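Local coordinates for protein putative type 11 methyltransferase (Sulfolobus solfataricus, PDB 3I9F) that probably transfers methyl groups from S-adenosylmethionine to a substrate not yet known, and binds zinc ions in the crystal, at residues G19-Y24 with T40-I45; D77-A82 with R100-D105; G106-I111 with L155-K160. All coordinates share one frame; numbering follows the deposited sequence.

Contact 1. Residues G19-Y24 with T40-I45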
loop_
_atom_site.group_PDB
_atom_site.type_symbol
_atom_site.label_atom_id
_atom_site.label_comp_id
_atom_site.label_asym_id
_atom_site.label_seq_id
_atom_site.Cartn_x
_atom_site.Cartn_y
_atom_site.Cartn_z
ATOM N N GLY B 19 9.929 6.964 -12.739
ATOM C CA GLY B 19 9.321 7.537 -11.514
ATOM C C GLY B 19 8.235 6.717 -10.831
ATOM O O GLY B 19 8.074 5.512 -11.090
ATOM N N VAL B 20 7.510 7.376 -9.924
ATOM C CA VAL B 20 6.397 6.731 -9.210
ATOM C C VAL B 20 5.157 6.766 -10.115
ATOM O O VAL B 20 4.702 7.841 -10.499
ATOM C CB VAL B 20 6.106 7.412 -7.844
ATOM C CG1 VAL B 20 4.823 6.816 -7.193
ATOM C CG2 VAL B 20 7.300 7.277 -6.919
ATOM N N ILE B 21 4.656 5.590 -10.465
ATOM C CA ILE B 21 3.569 5.431 -11.404
ATOM C C ILE B 21 2.367 4.764 -10.724
ATOM O O ILE B 21 2.532 3.899 -9.865
ATOM C CB ILE B 21 3.980 4.499 -12.575
ATOM C CG1 ILE B 21 5.190 5.075 -13.324
ATOM C CG2 ILE B 21 2.829 4.307 -13.559
ATOM C CD1 ILE B 21 5.789 4.095 -14.414
ATOM N N VAL B 22 1.163 5.117 -11.141
ATOM C CA VAL B 22 -0.020 4.446 -10.656
ATOM C C VAL B 22 -0.769 3.947 -11.834
ATOM O O VAL B 22 -1.060 4.736 -12.686
ATOM C CB VAL B 22 -0.933 5.412 -9.876
ATOM C CG1 VAL B 22 -2.338 4.784 -9.612
ATOM C CG2 VAL B 22 -0.284 5.824 -8.567
ATOM N N ASP B 23 -1.063 2.646 -11.900
ATOM C CA ASP B 23 -2.017 2.089 -12.887
ATOM C C ASP B 23 -3.408 2.039 -12.208
ATOM O O ASP B 23 -3.704 1.159 -11.375
ATOM C CB ASP B 23 -1.575 0.677 -13.368
ATOM C CG ASP B 23 -2.421 0.115 -14.542
ATOM O OD1 ASP B 23 -3.214 0.848 -15.178
ATOM O OD2 ASP B 23 -2.297 -1.099 -14.866
ATOM N N TYR B 24 -4.243 3.000 -12.565
ATOM C CA TYR B 24 -5.540 3.240 -11.899
ATOM C C TYR B 24 -6.651 2.525 -12.690
ATOM O O TYR B 24 -7.032 2.946 -13.765
ATOM C CB TYR B 24 -5.794 4.752 -11.833
ATOM C CG TYR B 24 -6.650 5.208 -10.680
ATOM C CD1 TYR B 24 -7.769 4.482 -10.249
ATOM C CD2 TYR B 24 -6.372 6.383 -10.037
ATOM C CE1 TYR B 24 -8.525 4.907 -9.170
ATOM C CE2 TYR B 24 -7.150 6.817 -8.984
ATOM C CZ TYR B 24 -8.224 6.078 -8.565
ATOM O OH TYR B 24 -8.946 6.539 -7.509
ATOM N N THR B 40 9.942 3.502 -10.514
ATOM C CA THR B 40 10.617 3.406 -9.216
ATOM C C THR B 40 9.667 2.765 -8.203
ATOM O O THR B 40 10.096 1.956 -7.400
ATOM C CB THR B 40 11.183 4.789 -8.675
ATOM O OG1 THR B 40 10.141 5.714 -8.417
ATOM C CG2 THR B 40 12.146 5.460 -9.659
ATOM N N LYS B 41 8.389 3.140 -8.221
ATOM C CA LYS B 41 7.318 2.369 -7.570
ATOM C C LYS B 41 6.150 2.204 -8.511
ATOM O O LYS B 41 5.821 3.113 -9.239
ATOM C CB LYS B 41 6.760 3.085 -6.359
ATOM C CG LYS B 41 7.575 3.005 -5.100
ATOM C CD LYS B 41 6.804 3.645 -3.924
ATOM C CE LYS B 41 7.685 3.741 -2.683
ATOM N NZ LYS B 41 7.456 5.060 -2.037
ATOM N N LEU B 42 5.488 1.059 -8.446
ATOM C CA LEU B 42 4.309 0.806 -9.251
ATOM C C LEU B 42 3.158 0.420 -8.342
ATOM O O LEU B 42 3.238 -0.591 -7.614
ATOM C CB LEU B 42 4.551 -0.302 -10.277
ATOM C CG LEU B 42 3.395 -0.642 -11.216
ATOM C CD1 LEU B 42 2.718 0.583 -11.821
ATOM C CD2 LEU B 42 3.933 -1.531 -12.328
ATOM N N TYR B 43 2.102 1.233 -8.395
ATOM C CA TYR B 43 0.858 0.934 -7.712
ATOM C C TYR B 43 -0.162 0.461 -8.738
ATOM O O TYR B 43 -0.318 1.090 -9.792
ATOM C CB TYR B 43 0.296 2.180 -7.062
ATOM C CG TYR B 43 1.083 2.792 -5.946
ATOM C CD1 TYR B 43 0.985 2.299 -4.663
ATOM C CD2 TYR B 43 1.883 3.921 -6.155
ATOM C CE1 TYR B 43 1.684 2.869 -3.613
ATOM C CE2 TYR B 43 2.560 4.511 -5.108
ATOM C CZ TYR B 43 2.455 3.977 -3.834
ATOM O OH TYR B 43 3.140 4.530 -2.768
ATOM N N CYS B 44 -0.859 -0.619 -8.429
ATOM C CA CYS B 44 -2.013 -1.071 -9.182
ATOM C C CYS B 44 -3.279 -0.961 -8.342
ATOM O O CYS B 44 -3.394 -1.607 -7.301
ATOM C CB CYS B 44 -1.831 -2.521 -9.550
ATOM S SG CYS B 44 -0.564 -2.741 -10.782
ATOM N N ILE B 45 -4.223 -0.163 -8.817
ATOM C CA ILE B 45 -5.517 0.013 -8.163
ATOM C C ILE B 45 -6.661 -0.660 -8.935
ATOM O O ILE B 45 -6.841 -0.450 -10.123
ATOM C CB ILE B 45 -5.877 1.510 -8.025
ATOM C CG1 ILE B 45 -4.684 2.268 -7.438
ATOM C CG2 ILE B 45 -7.160 1.655 -7.213
ATOM C CD1 ILE B 45 -4.965 3.609 -6.894
#
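Ile-45 and Tyr-24 meet at one end of two parallel strands, and the isoleucine, read atom by atom, shows how a branched side chain packs against two neighbours on one sheet face. Its CB lies 4.0 Å from Asp-23 O. Its CG2 stops 4.0 Å from Tyr-24 CE1. The other branch, with CG1 anti to the carbonyl carbon (chi1 -49°), reaches back to Val-22, CG1 of Ile-45 standing 4.1 Å from CG1 of Val-22. At the tip, Ile-45 CD1 lies over the centre of the Tyr-24 ring, 4.2 Å from its centroid and 1° off the normal, a CH-pi contact. Phe-81 stacks on the same tyrosine ring. These strands, with helix 32-36 between them, form the first beta-alpha-beta unit of the Rossmann-like methyltransferase fold; in class I relatives the glycine-rich loop after the first strand binds S-adenosylmethionine. Their directions differ by 15°, and from Ile-21 onward the backbone bonds are close to straight: Ile-21 N gives its proton to Lys-41 O at 3.0 Å, and Asp-23 N to Tyr-43 O at 2.7 Å. Ile-21 O and Asp-23 O accept from the amides of Tyr-43 and Ile-45. On the Val-22 face, the Tyr-43 ring receives Val-20 CG1 at its edge, while Val-22 CG2 approaches Tyr-43 CD2 to 3.8 Å. On the reverse face Ile-21 CG2 touches Leu-42 CD1, and Leu-35 of helix 32-36 touches Leu-42.

Contact 2. Residues D77-A82 with R100-D105. With ZN (zinc ion), chain F.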
loop_
_atom_site.group_PDB
_atom_site.type_symbol
_atom_site.label_atom_id
_atom_site.label_comp_id
_atom_site.label_asym_id
_atom_site.label_seq_id
_atom_site.Cartn_x
_atom_site.Cartn_y
_atom_site.Cartn_z
ATOM N N ASP B 77 4.228 10.564 -10.086
ATOM C CA ASP B 77 4.719 11.189 -11.326
ATOM C C ASP B 77 3.783 10.971 -12.507
ATOM O O ASP B 77 3.411 11.942 -13.183
ATOM C CB ASP B 77 6.145 10.690 -11.653
ATOM C CG ASP B 77 7.156 11.025 -10.529
ATOM O OD1 ASP B 77 7.408 12.256 -10.346
ATOM O OD2 ASP B 77 7.656 10.066 -9.828
ATOM N N PHE B 78 3.392 9.717 -12.722
ATOM C CA PHE B 78 2.419 9.350 -13.719
ATOM C C PHE B 78 1.236 8.476 -13.185
ATOM O O PHE B 78 1.411 7.556 -12.381
ATOM C CB PHE B 78 3.136 8.561 -14.815
ATOM C CG PHE B 78 4.219 9.342 -15.524
ATOM C CD1 PHE B 78 3.908 10.145 -16.620
ATOM C CD2 PHE B 78 5.546 9.275 -15.082
ATOM C CE1 PHE B 78 4.896 10.857 -17.274
ATOM C CE2 PHE B 78 6.533 9.992 -15.713
ATOM C CZ PHE B 78 6.223 10.779 -16.814
ATOM N N ILE B 79 0.043 8.763 -13.683
ATOM C CA ILE B 79 -1.158 7.993 -13.399
ATOM C C ILE B 79 -1.740 7.585 -14.738
ATOM O O ILE B 79 -2.071 8.436 -15.552
ATOM C CB ILE B 79 -2.206 8.859 -12.657
ATOM C CG1 ILE B 79 -1.694 9.261 -11.280
ATOM C CG2 ILE B 79 -3.510 8.110 -12.520
ATOM C CD1 ILE B 79 -2.503 10.310 -10.623
ATOM N N LEU B 80 -1.859 6.289 -14.968
ATOM C CA LEU B 80 -2.463 5.792 -16.187
ATOM C C LEU B 80 -3.915 5.378 -15.937
ATOM O O LEU B 80 -4.238 4.669 -14.969
ATOM C CB LEU B 80 -1.685 4.594 -16.703
ATOM C CG LEU B 80 -2.264 3.846 -17.908
ATOM C CD1 LEU B 80 -2.260 4.697 -19.169
ATOM C CD2 LEU B 80 -1.516 2.536 -18.140
ATOM N N PHE B 81 -4.773 5.805 -16.855
ATOM C CA PHE B 81 -6.154 5.334 -16.959
ATOM C C PHE B 81 -6.293 4.695 -18.306
ATOM O O PHE B 81 -6.509 5.368 -19.284
ATOM C CB PHE B 81 -7.114 6.506 -16.856
ATOM C CG PHE B 81 -7.322 7.013 -15.460
ATOM C CD1 PHE B 81 -8.186 6.366 -14.594
ATOM C CD2 PHE B 81 -6.718 8.148 -15.043
ATOM C CE1 PHE B 81 -8.409 6.826 -13.349
ATOM C CE2 PHE B 81 -6.919 8.636 -13.769
ATOM C CZ PHE B 81 -7.754 7.972 -12.917
ATOM N N ALA B 82 -6.161 3.379 -18.347
ATOM C CA ALA B 82 -6.237 2.601 -19.583
ATOM C C ALA B 82 -7.557 1.876 -19.719
ATOM O O ALA B 82 -7.748 0.794 -19.162
ATOM C CB ALA B 82 -5.061 1.566 -19.641
ATOM N N ARG B 100 -4.778 14.787 -5.388
ATOM C CA ARG B 100 -4.046 14.801 -4.118
ATOM C C ARG B 100 -2.706 14.059 -4.248
ATOM O O ARG B 100 -1.718 14.515 -3.677
ATOM C CB ARG B 100 -4.902 14.241 -2.989
ATOM C CG ARG B 100 -4.207 13.799 -1.717
ATOM C CD ARG B 100 -5.152 12.981 -0.749
ATOM N NE ARG B 100 -5.322 11.576 -1.124
ATOM C CZ ARG B 100 -4.378 10.641 -1.044
ATOM N NH1 ARG B 100 -3.174 10.924 -0.575
ATOM N NH2 ARG B 100 -4.632 9.385 -1.412
ATOM N N ILE B 101 -2.672 12.952 -4.991
ATOM C CA ILE B 101 -1.495 12.107 -5.012
ATOM C C ILE B 101 -0.505 12.561 -6.058
ATOM O O ILE B 101 0.659 12.367 -5.889
ATOM C CB ILE B 101 -1.806 10.593 -5.197
ATOM C CG1 ILE B 101 -2.503 10.316 -6.523
ATOM C CG2 ILE B 101 -2.630 10.056 -4.027
ATOM C CD1 ILE B 101 -2.723 8.818 -6.819
ATOM N N LEU B 102 -0.965 13.172 -7.140
ATOM C CA LEU B 102 -0.076 13.620 -8.218
ATOM C C LEU B 102 0.827 14.813 -7.784
ATOM O O LEU B 102 0.387 15.707 -7.053
ATOM C CB LEU B 102 -0.908 14.025 -9.438
ATOM C CG LEU B 102 -0.184 14.151 -10.774
ATOM C CD1 LEU B 102 0.295 12.781 -11.301
ATOM C CD2 LEU B 102 -1.077 14.872 -11.786
ATOM N N LYS B 103 2.087 14.813 -8.224
ATOM C CA LYS B 103 2.982 15.977 -7.970
ATOM C C LYS B 103 2.534 17.196 -8.779
ATOM O O LYS B 103 1.707 17.104 -9.688
ATOM C CB LYS B 103 4.434 15.670 -8.323
ATOM C CG LYS B 103 5.157 14.586 -7.527
ATOM C CD LYS B 103 6.623 14.590 -7.983
ATOM C CE LYS B 103 7.525 13.552 -7.315
ATOM N NZ LYS B 103 7.766 13.862 -5.834
ATOM N N ASP B 104 3.073 18.356 -8.459
ATOM C CA ASP B 104 2.758 19.548 -9.268
ATOM C C ASP B 104 3.112 19.393 -10.751
ATOM O O ASP B 104 2.418 19.888 -11.599
ATOM C CB ASP B 104 3.438 20.764 -8.676
ATOM C CG ASP B 104 2.940 21.088 -7.255
ATOM O OD1 ASP B 104 2.006 20.408 -6.701
ATOM O OD2 ASP B 104 3.498 22.062 -6.699
ATOM N N ASP B 105 4.176 18.663 -11.053
ATOM C CA ASP B 105 4.642 18.454 -12.420
ATOM C C ASP B 105 4.288 17.044 -12.920
ATOM O O ASP B 105 4.863 16.541 -13.877
ATOM C CB ASP B 105 6.170 18.692 -12.485
ATOM C CG ASP B 105 6.989 17.678 -11.589
ATOM O OD1 ASP B 105 6.563 17.383 -10.410
ATOM O OD2 ASP B 105 8.073 17.209 -12.066
HETATM ZN ZN ZN F . 1.231 21.177 -5.103
#
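While Lys-103 lies alongside Asp-77, at the start of segment 77-82, the next residue, Asp-104, binds a zinc ion through OD1 at 1.9 Å. His-166, His-168 and His-170 complete that metal site; they belong to the run of histidines at the C terminus, which has the look of a purification tag, so the site probably reflects the crystallised construct. Between Asp-77 and Lys-103 the meeting is of a carboxylate with a methylene chain. Asp-77 OD1 sits 3.3 Å from Lys-103 CE and 3.4 Å from Lys-103 CD. The lysine runs extended to that point and then bends at its last torsion (chi4 -69°), leaving NZ 4.8 Å from Asp-77 OD1; the opposite charges are near without touching, and any attraction between them is likely to be modest. The firmer polar partner of Asp-77 is the backbone N of Val-20, which gives a hydrogen bond to OD2 and ties the aspartate to strand 19-24. Deeper in, apolar side chains make the contact. Leu-102, its CG anti to the backbone N (chi1 -164°), sends CD1 to within 3.8 Å of Ile-79 CD1, and the same methyl also lies 3.7 Å from Asp-77 O. Ile-101 CD1 comes to 4.1 Å of Ile-79 CD1, so the tip of Ile-79 touches both residues at the point where the helix ends. Val-98, earlier in the helix, touches Ile-79 as well. Strand 76-82, helix 91-101 and the parallel strand 106-113 make a beta-alpha-beta crossover, and this packing of helix end on strand is characteristic of the Rossmann-like methyltransferase fold.

Contact 3. Residues G106-I111 with L155-K160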
loop_
_atom_site.group_PDB
_atom_site.type_symbol
_atom_site.label_atom_id
_atom_site.label_comp_id
_atom_site.label_asym_id
_atom_site.label_seq_id
_atom_site.Cartn_x
_atom_site.Cartn_y
_atom_site.Cartn_z
ATOM N N GLY B 106 3.300 16.416 -12.299
ATOM C CA GLY B 106 2.955 15.035 -12.656
ATOM C C GLY B 106 2.139 15.046 -13.916
ATOM O O GLY B 106 1.719 16.101 -14.335
ATOM N N ARG B 107 1.953 13.873 -14.511
ATOM C CA ARG B 107 1.204 13.709 -15.755
ATOM C C ARG B 107 0.127 12.613 -15.614
ATOM O O ARG B 107 0.359 11.580 -14.993
ATOM C CB ARG B 107 2.177 13.306 -16.893
ATOM C CG ARG B 107 2.643 14.395 -17.880
ATOM C CD ARG B 107 2.935 15.693 -17.238
ATOM N NE ARG B 107 3.581 16.643 -18.121
ATOM C CZ ARG B 107 3.965 17.864 -17.745
ATOM N NH1 ARG B 107 4.572 18.659 -18.619
ATOM N NH2 ARG B 107 3.752 18.293 -16.505
ATOM N N VAL B 108 -1.044 12.840 -16.208
ATOM C CA VAL B 108 -2.063 11.814 -16.321
ATOM C C VAL B 108 -2.115 11.300 -17.755
ATOM O O VAL B 108 -2.188 12.080 -18.681
ATOM C CB VAL B 108 -3.441 12.372 -15.914
ATOM C CG1 VAL B 108 -4.569 11.323 -16.187
ATOM C CG2 VAL B 108 -3.409 12.830 -14.428
ATOM N N ILE B 109 -2.074 9.990 -17.927
ATOM C CA ILE B 109 -2.187 9.385 -19.241
ATOM C C ILE B 109 -3.541 8.723 -19.386
ATOM O O ILE B 109 -3.831 7.803 -18.652
ATOM C CB ILE B 109 -1.123 8.287 -19.478
ATOM C CG1 ILE B 109 0.290 8.817 -19.185
ATOM C CG2 ILE B 109 -1.196 7.813 -20.895
ATOM C CD1 ILE B 109 1.270 7.760 -18.664
ATOM N N ILE B 110 -4.351 9.179 -20.348
ATOM C CA ILE B 110 -5.606 8.533 -20.701
ATOM C C ILE B 110 -5.486 7.742 -21.990
ATOM O O ILE B 110 -5.076 8.279 -23.006
ATOM C CB ILE B 110 -6.751 9.566 -20.941
ATOM C CG1 ILE B 110 -6.946 10.489 -19.725
ATOM C CG2 ILE B 110 -8.066 8.861 -21.331
ATOM C CD1 ILE B 110 -6.869 9.815 -18.405
ATOM N N ILE B 111 -5.852 6.467 -21.935
ATOM C CA ILE B 111 -6.162 5.678 -23.112
ATOM C C ILE B 111 -7.587 5.182 -22.975
ATOM O O ILE B 111 -7.965 4.677 -21.931
ATOM C CB ILE B 111 -5.225 4.476 -23.252
ATOM C CG1 ILE B 111 -3.770 4.972 -23.393
ATOM C CG2 ILE B 111 -5.605 3.649 -24.465
ATOM C CD1 ILE B 111 -2.719 3.878 -23.183
ATOM N N LEU B 155 -4.323 10.482 -24.458
ATOM C CA LEU B 155 -3.950 11.837 -24.057
ATOM C C LEU B 155 -2.869 11.791 -22.977
ATOM O O LEU B 155 -2.766 10.816 -22.207
ATOM C CB LEU B 155 -5.149 12.595 -23.522
ATOM C CG LEU B 155 -6.470 12.547 -24.300
ATOM C CD1 LEU B 155 -7.592 12.985 -23.355
ATOM C CD2 LEU B 155 -6.438 13.425 -25.588
ATOM N N VAL B 156 -2.031 12.820 -22.965
ATOM C CA VAL B 156 -1.141 13.056 -21.876
ATOM C C VAL B 156 -1.596 14.395 -21.386
ATOM O O VAL B 156 -1.798 15.299 -22.179
ATOM C CB VAL B 156 0.324 13.101 -22.312
ATOM C CG1 VAL B 156 1.264 13.378 -21.075
ATOM C CG2 VAL B 156 0.706 11.802 -23.075
ATOM N N LEU B 157 -1.771 14.515 -20.082
ATOM C CA LEU B 157 -2.419 15.632 -19.476
ATOM C C LEU B 157 -1.491 16.177 -18.400
ATOM O O LEU B 157 -0.868 15.396 -17.715
ATOM C CB LEU B 157 -3.682 15.128 -18.797
ATOM C CG LEU B 157 -5.060 15.237 -19.391
ATOM C CD1 LEU B 157 -5.073 14.729 -20.783
ATOM C CD2 LEU B 157 -6.033 14.468 -18.514
ATOM N N LYS B 158 -1.429 17.498 -18.242
ATOM C CA LYS B 158 -0.704 18.139 -17.156
ATOM C C LYS B 158 -1.633 19.076 -16.441
ATOM O O LYS B 158 -2.622 19.480 -16.982
ATOM C CB LYS B 158 0.467 18.967 -17.704
ATOM C CG LYS B 158 0.027 20.124 -18.663
ATOM C CD LYS B 158 1.188 20.849 -19.330
ATOM C CE LYS B 158 1.409 22.255 -18.787
ATOM N NZ LYS B 158 2.109 23.110 -19.786
ATOM N N ARG B 159 -1.268 19.466 -15.235
ATOM C CA ARG B 159 -2.089 20.388 -14.473
ATOM C C ARG B 159 -2.178 21.767 -15.099
ATOM O O ARG B 159 -1.169 22.292 -15.546
ATOM C CB ARG B 159 -1.495 20.577 -13.090
ATOM C CG ARG B 159 -1.564 19.370 -12.182
ATOM C CD ARG B 159 -1.010 19.783 -10.855
ATOM N NE ARG B 159 -0.907 18.725 -9.849
ATOM C CZ ARG B 159 -1.880 18.354 -9.007
ATOM N NH1 ARG B 159 -3.080 18.873 -9.091
ATOM N NH2 ARG B 159 -1.641 17.430 -8.081
ATOM N N LYS B 160 -3.357 22.380 -15.104
ATOM C CA LYS B 160 -3.444 23.808 -15.450
ATOM C C LYS B 160 -2.523 24.645 -14.552
ATOM O O LYS B 160 -2.502 24.429 -13.341
ATOM C CB LYS B 160 -4.875 24.333 -15.303
ATOM C CG LYS B 160 -5.752 24.093 -16.507
ATOM C CD LYS B 160 -7.096 24.796 -16.392
ATOM C CE LYS B 160 -8.114 24.242 -17.405
ATOM N NZ LYS B 160 -9.531 24.378 -16.919
#
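A bend at the second torsion (chi2 40°), followed by an extended run to the guanidinium, lays Arg-107 alongside Lys-158, whose own CG stands between its backbone N and carbonyl carbon (chi1 61°). The two side chains thus point the same way, with Lys-158 CB over one face of the guanidinium, near its rim and 3.6 Å from Arg-107 NH2. The charged ends stay apart, Arg-107 NH1 being 5.2 Å from Lys-158 NZ, and the arginine has its counter-charge in Glu-143, which forms a salt bridge to NE. Nearer the backbone, Arg-107 CG rests 3.6 Å from Val-156 CG1. Without the arginine, an alanine here would probably leave Glu-143 lacking this salt bridge and uncover Val-156 CG1 and Lys-158 CB. The backbones run antiparallel. Val-108 and Leu-157 form a hydrogen-bonded pair, with Leu-157 N to Val-108 O at 2.8 Å and Val-108 N to Leu-157 O at 3.0 Å; Ile-110 and Leu-155 form another, Leu-155 N reaching Ile-110 O at 2.7 Å. On the face shared by these four residues, Val-108 CB meets Leu-157 CB at 4.0 Å, and Leu-157 CD2 touches Ile-110 CG1. Strand 106-113 has the parallel strand 76-82 along its other edge, strand 152-159 is flanked by 140-146, and helix 10-14 covers the opposite face, where Ile-13 touches both Ile-109 and Val-156.

How the contacts relate
All three contacts reach one mixed sheet. Contact 1 joins strands 39-45 and 19-24, contact 3 joins 106-113 and 152-159, and strand 76-82 of contact 2 lies between the two pairs, with segment 100-105 packed against it from the end of helix 91-101. Backbone hydrogen bonds join the strands: Val-22 N to Phe-78 O at 2.7 Å, and Ile-109 N to Ile-79 O at 2.8 Å. Contacts 1 and 2 have centres about 9 Å apart, contacts 2 and 3 about 8 Å; those of contacts 1 and 3 are about 15 Å apart. The zinc ion of contact 2 lies about 10 Å from the CA of Gly-106. Arg-159 also hydrogen-bonds to the Leu-102 and Lys-103 carbonyls.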